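PDB 7C4D: putative esterase from Uncultured bacterium, which probably hydrolyses carboxylic ester bonds as an esterase of the alpha/beta-hydrolase fold, from an uncultured marine bacterium. Local coordinates for residues A[38-41]-A[42-46]; A[133-136]-A[137-141]; A[233-236]-A[237-240]. All coordinates share one frame; numbering follows the deposited sequence.

Contact 1: A[38-41]-A[42-46]; sequences NWIS and IANEL. With SO4 (sulfate ion), chain E.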
loop_
_atom_site.group_PDB
_atom_site.type_symbol
_atom_site.label_atom_id
_atom_site.label_comp_id
_atom_site.label_asym_id
_atom_site.label_seq_id
_atom_site.Cartn_x
_atom_site.Cartn_y
_atom_site.Cartn_z
ATOM N N ASN A 38 -8.530 -5.050 -1.730
ATOM C CA ASN A 38 -8.965 -3.717 -2.150
ATOM C C ASN A 38 -8.604 -3.480 -3.628
ATOM O O ASN A 38 -8.999 -2.474 -4.195
ATOM C CB ASN A 38 -8.408 -2.646 -1.208
ATOM C CG ASN A 38 -8.880 -2.827 0.230
ATOM O OD1 ASN A 38 -10.063 -2.993 0.478
ATOM N ND2 ASN A 38 -7.977 -2.801 1.181
ATOM N N TRP A 39 -7.850 -4.397 -4.251
ATOM C CA TRP A 39 -7.369 -4.222 -5.620
ATOM C C TRP A 39 -8.126 -5.151 -6.588
ATOM O O TRP A 39 -7.761 -5.237 -7.756
ATOM C CB TRP A 39 -5.811 -4.341 -5.680
ATOM C CG TRP A 39 -5.186 -3.150 -5.015
ATOM C CD1 TRP A 39 -5.006 -2.961 -3.669
ATOM C CD2 TRP A 39 -4.830 -1.902 -5.640
ATOM N NE1 TRP A 39 -4.487 -1.714 -3.434
ATOM C CE2 TRP A 39 -4.367 -1.039 -4.617
ATOM C CE3 TRP A 39 -4.768 -1.454 -6.961
ATOM C CZ2 TRP A 39 -3.963 0.271 -4.879
ATOM C CZ3 TRP A 39 -4.315 -0.181 -7.224
ATOM C CH2 TRP A 39 -3.913 0.677 -6.194
ATOM N N ILE A 40 -9.195 -5.825 -6.118
ATOM C CA ILE A 40 -9.928 -6.831 -6.893
ATOM C C ILE A 40 -10.453 -6.220 -8.199
ATOM O O ILE A 40 -10.254 -6.740 -9.278
ATOM C CB ILE A 40 -11.068 -7.478 -6.056
ATOM C CG1 ILE A 40 -10.534 -8.534 -5.086
ATOM C CG2 ILE A 40 -12.213 -8.051 -6.924
ATOM C CD1 ILE A 40 -11.483 -8.892 -3.961
ATOM N N SER A 41 -11.127 -5.095 -8.088
ATOM C CA SER A 41 -11.784 -4.449 -9.196
ATOM C C SER A 41 -10.769 -3.922 -10.220
ATOM O O SER A 41 -11.040 -4.008 -11.407
ATOM C CB SER A 41 -12.689 -3.373 -8.643
ATOM O OG SER A 41 -13.227 -2.561 -9.666
ATOM N N ILE A 42 -9.608 -3.390 -9.784
ATOM C CA ILE A 42 -8.573 -2.933 -10.706
ATOM C C ILE A 42 -7.850 -4.109 -11.386
ATOM O O ILE A 42 -7.623 -4.081 -12.602
ATOM C CB ILE A 42 -7.662 -1.858 -10.071
ATOM C CG1 ILE A 42 -8.369 -0.509 -10.138
ATOM C CG2 ILE A 42 -6.239 -1.801 -10.701
ATOM C CD1 ILE A 42 -8.051 0.370 -8.998
ATOM N N ALA A 43 -7.588 -5.187 -10.633
ATOM C CA ALA A 43 -6.940 -6.378 -11.146
ATOM C C ALA A 43 -7.860 -7.098 -12.124
ATOM O O ALA A 43 -7.406 -7.981 -12.859
ATOM C CB ALA A 43 -6.646 -7.331 -10.022
ATOM N N ASN A 44 -9.165 -6.823 -11.983
ATOM C CA ASN A 44 -10.164 -7.396 -12.874
ATOM C C ASN A 44 -9.932 -6.917 -14.301
ATOM O O ASN A 44 -9.896 -7.754 -15.156
ATOM C CB ASN A 44 -11.612 -7.248 -12.403
ATOM C CG ASN A 44 -12.051 -8.437 -11.563
ATOM O OD1 ASN A 44 -11.433 -9.513 -11.590
ATOM N ND2 ASN A 44 -13.105 -8.243 -10.782
ATOM N N GLU A 45 -9.727 -5.614 -14.522
ATOM C CA GLU A 45 -9.281 -5.082 -15.801
ATOM C C GLU A 45 -7.838 -5.456 -16.168
ATOM O O GLU A 45 -7.622 -5.956 -17.277
ATOM C CB GLU A 45 -9.647 -3.608 -15.905
ATOM C CG GLU A 45 -11.153 -3.470 -15.969
ATOM C CD GLU A 45 -11.698 -2.078 -16.180
ATOM O OE1 GLU A 45 -11.162 -1.339 -17.038
ATOM O OE2 GLU A 45 -12.670 -1.735 -15.495
ATOM N N LEU A 46 -6.872 -5.271 -15.242
ATOM C CA LEU A 46 -5.452 -5.450 -15.548
ATOM C C LEU A 46 -5.101 -6.891 -15.930
ATOM O O LEU A 46 -4.162 -7.098 -16.677
ATOM C CB LEU A 46 -4.547 -4.880 -14.448
ATOM C CG LEU A 46 -4.712 -3.385 -14.095
ATOM C CD1 LEU A 46 -3.709 -2.966 -13.024
ATOM C CD2 LEU A 46 -4.491 -2.506 -15.314
HETATM S S SO4 E . -5.366 -0.149 -0.216
HETATM O O1 SO4 E . -5.667 -1.488 0.216
HETATM O O2 SO4 E . -5.009 0.635 0.946
HETATM O O3 SO4 E . -4.240 -0.154 -1.129
HETATM O O4 SO4 E . -6.507 0.429 -0.864
HETATM O O HOH W 1 -9.755 -2.051 -6.948
#
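In the alpha/beta-hydrolase fold, the 3-10 turn leading into helix 40-46, which links strands 25-29 and 51-55 in a beta-alpha-beta unit, sets W39 against I42, next to a pocket that holds a sulfate ion. The two side chains lie side by side and point the same way. The CG2 branch of I42 reaches the rim of the indole, 4.0 Å from CE3 of W39, near the plane of the ring. In I42 this methyl stands anti to the backbone N because CG1 takes the place beside it (chi1 -80°), which places CG2 beside the six-membered ring. A43 N donates to W39 O at 2.9 Å (N-H...O 162°), tying the turn to the helix. One residue on, N44 N gives only a weak bond to I40 O, bent to 128°, and the amide of N44 runs alongside I40, its ND2 4.0 Å from CG2 of I40. A water links the 3-10 turn to the helix by donating to N38 O and accepting from I42 N. H256 stacks on the indole and F263 meets it edge-to-face, and the I42 side chain packs on I264 of helix 260-270. The sulfate, probably from the crystallisation liquor, is also held by H256 NE2 and G31 N. At the far edge of the indole, NE1 of W39 donates in the ring plane to sulfate O3 at 2.8 Å, while ND2 of N38 donates to sulfate O1 at 2.8 Å.

Contact 2: A[133-136]-A[137-141]; sequences VKTH and KKIIA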
loop_
_atom_site.group_PDB
_atom_site.type_symbol
_atom_site.label_atom_id
_atom_site.label_comp_id
_atom_site.label_asym_id
_atom_site.label_seq_id
_atom_site.Cartn_x
_atom_site.Cartn_y
_atom_site.Cartn_z
ATOM N N VAL A 133 0.765 12.052 9.003
ATOM C CA VAL A 133 1.139 11.555 10.317
ATOM C C VAL A 133 -0.059 11.671 11.259
ATOM O O VAL A 133 -0.373 10.714 11.964
ATOM C CB VAL A 133 2.405 12.225 10.871
ATOM C CG1 VAL A 133 2.641 11.847 12.320
ATOM C CG2 VAL A 133 3.633 11.904 10.022
ATOM N N LYS A 134 -0.799 12.781 11.156
ATOM C CA LYS A 134 -1.918 13.079 12.037
ATOM C C LYS A 134 -3.014 12.042 11.866
ATOM O O LYS A 134 -3.568 11.552 12.852
ATOM C CB LYS A 134 -2.478 14.473 11.763
ATOM C CG LYS A 134 -1.728 15.615 12.423
ATOM C CD LYS A 134 -1.943 16.960 11.743
ATOM C CE LYS A 134 -1.654 18.135 12.659
ATOM N NZ LYS A 134 -1.004 17.720 13.928
ATOM N N THR A 135 -3.325 11.720 10.610
ATOM C CA THR A 135 -4.439 10.836 10.312
ATOM C C THR A 135 -4.093 9.435 10.778
ATOM O O THR A 135 -4.945 8.765 11.337
ATOM C CB THR A 135 -4.930 10.983 8.868
ATOM O OG1 THR A 135 -5.480 12.297 8.847
ATOM C CG2 THR A 135 -6.033 10.029 8.474
ATOM N N HIS A 136 -2.833 9.034 10.594
ATOM C CA HIS A 136 -2.387 7.730 11.062
ATOM C C HIS A 136 -2.475 7.645 12.585
ATOM O O HIS A 136 -2.961 6.648 13.110
ATOM C CB HIS A 136 -1.052 7.336 10.414
ATOM C CG HIS A 136 -1.299 6.800 9.043
ATOM N ND1 HIS A 136 -1.578 7.624 7.970
ATOM C CD2 HIS A 136 -1.428 5.540 8.583
ATOM C CE1 HIS A 136 -1.828 6.893 6.906
ATOM N NE2 HIS A 136 -1.757 5.617 7.258
ATOM N N LYS A 137 -2.059 8.716 13.276
ATOM C CA LYS A 137 -2.099 8.791 14.733
ATOM C C LYS A 137 -3.526 8.570 15.236
ATOM O O LYS A 137 -3.753 7.780 16.148
ATOM C CB LYS A 137 -1.512 10.118 15.225
ATOM C CG LYS A 137 -0.000 10.247 15.131
ATOM C CD LYS A 137 0.742 9.088 15.762
ATOM C CE LYS A 137 1.863 9.552 16.669
ATOM N NZ LYS A 137 2.427 10.843 16.200
ATOM N N LYS A 138 -4.486 9.256 14.619
ATOM C CA LYS A 138 -5.904 9.055 14.893
ATOM C C LYS A 138 -6.326 7.593 14.705
ATOM O O LYS A 138 -6.783 6.975 15.658
ATOM C CB LYS A 138 -6.737 10.021 14.054
ATOM C CG LYS A 138 -6.551 11.493 14.405
ATOM C CD LYS A 138 -7.215 12.430 13.418
ATOM C CE LYS A 138 -8.688 12.129 13.215
ATOM N NZ LYS A 138 -9.096 12.311 11.801
ATOM N N ILE A 139 -6.130 7.026 13.498
ATOM C CA ILE A 139 -6.529 5.664 13.164
ATOM C C ILE A 139 -5.997 4.671 14.197
ATOM O O ILE A 139 -6.717 3.762 14.606
ATOM C CB ILE A 139 -6.082 5.265 11.728
ATOM C CG1 ILE A 139 -6.806 6.067 10.639
ATOM C CG2 ILE A 139 -6.244 3.758 11.514
ATOM C CD1 ILE A 139 -5.998 6.334 9.368
ATOM N N ILE A 140 -4.720 4.795 14.579
ATOM C CA ILE A 140 -4.131 3.848 15.523
ATOM C C ILE A 140 -4.915 3.883 16.838
ATOM O O ILE A 140 -5.330 2.850 17.353
ATOM C CB ILE A 140 -2.634 4.126 15.763
ATOM C CG1 ILE A 140 -1.808 3.908 14.491
ATOM C CG2 ILE A 140 -2.119 3.271 16.911
ATOM C CD1 ILE A 140 -0.332 4.260 14.619
ATOM N N ALA A 141 -5.107 5.097 17.358
ATOM C CA ALA A 141 -5.811 5.336 18.605
ATOM C C ALA A 141 -7.175 4.654 18.555
ATOM O O ALA A 141 -7.508 3.897 19.461
ATOM C CB ALA A 141 -5.922 6.825 18.849
#
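With chi1 of T135 at -67°, its CG2 stands opposite the backbone N and lies 3.8 Å from CD1 of I139, an i, i+4 pair of alpha-helix 131-144. The two side chains meet at an angle, methyl against methyl, and CD1 of I139 also rests 3.3 Å from T135 O. The hydroxyl OG1 of T135 turns back instead and hydrogen-bonds P131 O. A second i, i+4 pair, V133 and K137, runs side by side. K137 bends at chi2 (-52°) and again further out, which folds its chain back along the helix until NZ comes within 4.0 Å of CG1 of V133, while its CG sits 3.2 Å from V133 O. Beneath these contacts the backbone is regular: I139 N donates to T135 O at 3.0 Å with a nearly straight N-H...O angle of 175°, and I140 N donates to H136 O at 2.9 Å. The imidazole of H136, held through ND1 by N132 O, is close to a bound acetate, probably from the crystallisation liquor, and lies near, without touching, the probable Ser-His-Asp triad (S96, H253, D120). V133, H136 and I140 pack on helix 199-203 through I199 and M203, while I139 and I140 rest on Y33.

Contact 3: A[233-236]-A[237-240]; sequences IPLI and KEIF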
loop_
_atom_site.group_PDB
_atom_site.type_symbol
_atom_site.label_atom_id
_atom_site.label_comp_id
_atom_site.label_asym_id
_atom_site.label_seq_id
_atom_site.Cartn_x
_atom_site.Cartn_y
_atom_site.Cartn_z
ATOM N N ILE A 233 8.589 17.107 -5.964
ATOM C CA ILE A 233 9.133 16.902 -7.300
ATOM C C ILE A 233 10.664 16.856 -7.294
ATOM O O ILE A 233 11.237 15.981 -7.955
ATOM C CB ILE A 233 8.518 17.845 -8.368
ATOM C CG1 ILE A 233 6.992 17.893 -8.237
ATOM C CG2 ILE A 233 8.936 17.411 -9.769
ATOM C CD1 ILE A 233 6.327 19.076 -8.906
ATOM N N PRO A 234 11.392 17.752 -6.575
ATOM C CA PRO A 234 12.858 17.698 -6.566
ATOM C C PRO A 234 13.474 16.361 -6.140
ATOM O O PRO A 234 14.340 15.826 -6.829
ATOM C CB PRO A 234 13.277 18.849 -5.622
ATOM C CG PRO A 234 12.084 19.787 -5.561
ATOM C CD PRO A 234 10.876 18.897 -5.796
ATOM N N LEU A 235 13.030 15.809 -5.007
ATOM C CA LEU A 235 13.537 14.517 -4.545
ATOM C C LEU A 235 13.066 13.354 -5.433
ATOM O O LEU A 235 13.884 12.482 -5.733
ATOM C CB LEU A 235 13.191 14.310 -3.062
ATOM C CG LEU A 235 13.491 12.934 -2.460
ATOM C CD1 LEU A 235 14.968 12.571 -2.542
ATOM C CD2 LEU A 235 13.044 12.886 -1.004
ATOM N N ILE A 236 11.779 13.346 -5.864
ATOM C CA ILE A 236 11.294 12.366 -6.840
ATOM C C ILE A 236 12.261 12.299 -8.030
ATOM O O ILE A 236 12.715 11.211 -8.399
ATOM C CB ILE A 236 9.831 12.652 -7.293
ATOM C CG1 ILE A 236 8.830 12.433 -6.150
ATOM C CG2 ILE A 236 9.469 11.814 -8.515
ATOM C CD1 ILE A 236 7.377 12.950 -6.411
ATOM N N LYS A 237 12.608 13.473 -8.598
ATOM C CA LYS A 237 13.419 13.577 -9.812
ATOM C C LYS A 237 14.882 13.185 -9.584
ATOM O O LYS A 237 15.509 12.645 -10.496
ATOM C CB LYS A 237 13.281 14.957 -10.469
ATOM C CG LYS A 237 11.916 15.253 -11.088
ATOM C CD LYS A 237 11.467 14.197 -12.076
ATOM C CE LYS A 237 10.738 14.772 -13.274
ATOM N NZ LYS A 237 11.040 14.008 -14.508
ATOM N N GLU A 238 15.401 13.440 -8.373
ATOM C CA GLU A 238 16.735 13.047 -7.950
ATOM C C GLU A 238 16.851 11.528 -7.944
ATOM O O GLU A 238 17.815 10.969 -8.475
ATOM C CB GLU A 238 16.945 13.603 -6.543
ATOM C CG GLU A 238 18.394 13.768 -6.126
ATOM C CD GLU A 238 18.485 14.125 -4.650
ATOM O OE1 GLU A 238 17.886 15.138 -4.253
ATOM O OE2 GLU A 238 19.099 13.356 -3.889
ATOM N N ILE A 239 15.853 10.851 -7.360
ATOM C CA ILE A 239 15.888 9.393 -7.332
ATOM C C ILE A 239 15.542 8.804 -8.715
ATOM O O ILE A 239 16.185 7.860 -9.178
ATOM C CB ILE A 239 14.925 8.890 -6.238
ATOM C CG1 ILE A 239 15.254 9.461 -4.855
ATOM C CG2 ILE A 239 14.835 7.377 -6.227
ATOM C CD1 ILE A 239 14.187 9.209 -3.820
ATOM N N PHE A 240 14.485 9.324 -9.361
ATOM C CA PHE A 240 13.992 8.801 -10.637
ATOM C C PHE A 240 13.976 9.930 -11.669
ATOM O O PHE A 240 12.969 10.629 -11.776
ATOM C CB PHE A 240 12.552 8.300 -10.483
ATOM C CG PHE A 240 12.364 7.174 -9.495
ATOM C CD1 PHE A 240 12.731 5.879 -9.812
ATOM C CD2 PHE A 240 11.825 7.412 -8.247
ATOM C CE1 PHE A 240 12.544 4.841 -8.916
ATOM C CE2 PHE A 240 11.663 6.378 -7.339
ATOM C CZ PHE A 240 12.024 5.091 -7.675
#
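Helix 232-239, the connection between strands 217-222 and 244-248 in a beta-alpha-beta unit of the alpha/beta-hydrolase fold, packs L235 against I239 across one turn. CD1 of L235 meets CD1 of I239 at 3.7 Å, the two chains set at an angle to each other. In L235, with CG anti to the backbone N (chi1 172°) and chi2 at 60°, CD1 lies against I239. Two residues earlier, I233 and K237 form another i, i+4 pair, I233 CG2 lying 3.9 Å from K237 CG. The aliphatic part of K237 therefore serves as an apolar neighbour, while its NZ is gripped by the carbonyl oxygens of P241 and A243 just beyond the helix. The last turn closes with F240 N donating to I236 O at 2.8 Å (N-H...O 162°), although F240 has already left helical backbone angles. The phenyl ring of F240 has CG2 of I239 over one face, 3.5 Å above the plane and displaced toward the rim. I236 packs on F219 of strand 217-222, and F240 on A217 of the same strand; I233 and I236 also touch L245 of strand 244-248, and I239 meets P123 and V213 in the loops.

Overall arrangement
From the N terminus, the chain meets contact 1 after strand 25-29, contact 2 after strand 113-119 and contact 3 after strand 217-222. They follow in series, and none nests in or crosses another, because each joins residues three or four apart along a helix or at its end and closes no long loop. Contacts 1 and 3 belong to helices of beta-alpha-beta units on the main sheet, in which strand 244-248 is one of the two outermost strands; contact 2 lies in helix 131-144, packed on helix 199-203. Contacts 1 and 2 are on opposite sides of the chain's centre, with centres about 28 Å apart, and contact 3 stands about 27 Å from contact 2, centre to centre.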